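Local coordinates for protein WlaRA, TDP-fucose-3,4-ketoisomerase (Campylobacter jejuni subsp. jejuni 81116, PDB 5TPV) that is a ketoisomerase of the WxcM-like family, with a cupin-type beta fold, and holds thymidine-5'-diphosphate, at residues B[67-72]-B[76-81]. Sequence-based numbering, arbitrary orientation.
Sequences ILIDDG and QKIILN
I67 and I78 face each other as a hydrogen-bonded antiparallel pair, I67 N giving its hydrogen to I78 O almost straight, at 172°. I78 N answers to I67 O at 2.9 Å. I69 and Q76 repeat the arrangement, with the return bond from Q76 N to I69 O more bent (143°). Between them L68 and K77 form the non-hydrogen-bonded pair; here CA of K77 comes within 3.2 Å of I67 O, a CA-H...O contact.

The apolar contacts gather on the face of I67, I69, Q76 and I78. I67 and I78 run side by side, I67 CG2 reaching I78 CB at 3.8 Å. With CG1 of I69 set between its backbone N and carbonyl carbon (chi1 52°), CD1 lies 4.1 Å from I78 CD1. Q76 CB packs alongside I69 CG1 at 3.9 Å before its amide end leads away. L87 of strand 85-89 in the facing sheet packs on I67 and I78. On the other face, L68 CB meets K77 CG at 4.1 Å, and the lysine chain then extends away.

At the strand's end, D70 OD2 accepts from G72 N, an Asx turn. Backbone bonds thus fix the hairpin's register, while I67, I69 and I78 are buried against the facing sheet.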
loop_
_atom_site.group_PDB
_atom_site.type_symbol
_atom_site.label_atom_id
_atom_site.label_comp_id
_atom_site.label_asym_id
_atom_site.label_seq_id
_atom_site.Cartn_x
_atom_site.Cartn_y
_atom_site.Cartn_z
ATOM N N ILE B 67 17.493 2.058 -6.670
ATOM C CA ILE B 67 16.826 2.579 -7.848
ATOM C C ILE B 67 17.652 3.607 -8.614
ATOM O O ILE B 67 18.252 4.524 -8.017
ATOM C CB ILE B 67 15.470 3.156 -7.482
ATOM C CG1 ILE B 67 14.794 3.766 -8.692
ATOM C CG2 ILE B 67 15.592 4.212 -6.415
ATOM C CD1 ILE B 67 13.314 3.876 -8.524
ATOM N N LEU B 68 17.643 3.499 -9.939
ATOM C CA LEU B 68 18.255 4.533 -10.798
ATOM C C LEU B 68 17.104 5.240 -11.454
ATOM O O LEU B 68 16.192 4.569 -11.950
ATOM C CB LEU B 68 19.214 3.939 -11.817
ATOM C CG LEU B 68 19.656 4.720 -13.057
ATOM C CD1 LEU B 68 20.667 3.847 -13.811
ATOM C CD2 LEU B 68 18.475 4.986 -14.004
ATOM N N ILE B 69 17.123 6.570 -11.368
ATOM C CA ILE B 69 16.154 7.419 -12.054
ATOM C C ILE B 69 16.896 8.353 -13.042
ATOM O O ILE B 69 18.054 8.732 -12.795
ATOM C CB ILE B 69 15.304 8.303 -11.133
ATOM C CG1 ILE B 69 16.171 9.109 -10.165
ATOM C CG2 ILE B 69 14.306 7.480 -10.348
ATOM C CD1 ILE B 69 15.362 10.002 -9.269
ATOM N N ASP B 70 16.190 8.744 -14.096
ATOM C CA ASP B 70 16.808 9.391 -15.266
ATOM C C ASP B 70 15.840 10.359 -15.879
ATOM O O ASP B 70 14.693 9.998 -16.211
ATOM C CB ASP B 70 17.219 8.322 -16.297
ATOM C CG ASP B 70 18.083 8.886 -17.433
ATOM O OD1 ASP B 70 19.202 8.379 -17.569
ATOM O OD2 ASP B 70 17.686 9.850 -18.126
ATOM N N ASP B 71 16.247 11.623 -15.951
ATOM C CA ASP B 71 15.406 12.668 -16.575
ATOM C C ASP B 71 15.671 12.883 -18.083
ATOM O O ASP B 71 15.122 13.815 -18.639
ATOM C CB ASP B 71 15.421 14.004 -15.797
ATOM C CG ASP B 71 16.761 14.757 -15.869
ATOM O OD1 ASP B 71 16.808 15.919 -15.351
ATOM O OD2 ASP B 71 17.765 14.228 -16.395
ATOM N N GLY B 72 16.396 11.967 -18.744
ATOM C CA GLY B 72 16.772 12.153 -20.148
ATOM C C GLY B 72 18.097 12.879 -20.322
ATOM O O GLY B 72 18.690 12.818 -21.373
ATOM N N GLN B 76 20.468 9.377 -11.458
ATOM C CA GLN B 76 20.679 9.436 -10.028
ATOM C C GLN B 76 20.347 8.037 -9.477
ATOM O O GLN B 76 19.352 7.449 -9.893
ATOM C CB GLN B 76 19.771 10.559 -9.464
ATOM C CG GLN B 76 19.832 10.736 -7.949
ATOM C CD GLN B 76 21.236 11.054 -7.453
ATOM O OE1 GLN B 76 22.036 10.166 -7.297
ATOM N NE2 GLN B 76 21.536 12.312 -7.235
ATOM N N LYS B 77 21.207 7.527 -8.596
ATOM C CA LYS B 77 20.990 6.258 -7.891
ATOM C C LYS B 77 20.708 6.492 -6.400
ATOM O O LYS B 77 21.358 7.305 -5.750
ATOM C CB LYS B 77 22.177 5.313 -8.025
ATOM C CG LYS B 77 22.469 4.958 -9.474
ATOM C CD LYS B 77 23.730 4.109 -9.617
ATOM C CE LYS B 77 23.941 3.745 -11.073
ATOM N NZ LYS B 77 25.166 2.925 -11.268
ATOM N N ILE B 78 19.711 5.772 -5.893
ATOM C CA ILE B 78 19.221 5.895 -4.528
ATOM C C ILE B 78 19.010 4.504 -3.941
ATOM O O ILE B 78 18.480 3.612 -4.624
ATOM C CB ILE B 78 17.879 6.646 -4.531
ATOM C CG1 ILE B 78 18.138 8.107 -4.930
ATOM C CG2 ILE B 78 17.165 6.584 -3.183
ATOM C CD1 ILE B 78 17.068 8.683 -5.817
ATOM N N ILE B 79 19.413 4.354 -2.679
ATOM C CA ILE B 79 19.125 3.135 -1.958
ATOM C C ILE B 79 17.852 3.276 -1.123
ATOM O O ILE B 79 17.685 4.254 -0.437
ATOM C CB ILE B 79 20.364 2.607 -1.202
ATOM C CG1 ILE B 79 21.359 2.059 -2.240
ATOM C CG2 ILE B 79 19.990 1.476 -0.248
ATOM C CD1 ILE B 79 22.764 1.827 -1.725
ATOM N N LEU B 80 16.932 2.315 -1.251
ATOM C CA LEU B 80 15.756 2.223 -0.400
ATOM C C LEU B 80 15.989 1.064 0.556
ATOM O O LEU B 80 16.216 -0.053 0.126
ATOM C CB LEU B 80 14.506 1.983 -1.245
ATOM C CG LEU B 80 14.136 3.188 -2.151
ATOM C CD1 LEU B 80 12.950 2.876 -3.032
ATOM C CD2 LEU B 80 13.819 4.428 -1.331
ATOM N N ASN B 81 15.967 1.352 1.853
ATOM C CA ASN B 81 16.209 0.344 2.873
ATOM C C ASN B 81 15.537 0.500 4.228
ATOM O O ASN B 81 15.896 -0.221 5.152
ATOM C CB ASN B 81 17.719 0.134 3.113
ATOM C CG ASN B 81 18.444 1.370 3.629
ATOM O OD1 ASN B 81 19.670 1.393 3.596
ATOM N ND2 ASN B 81 17.742 2.393 4.043
#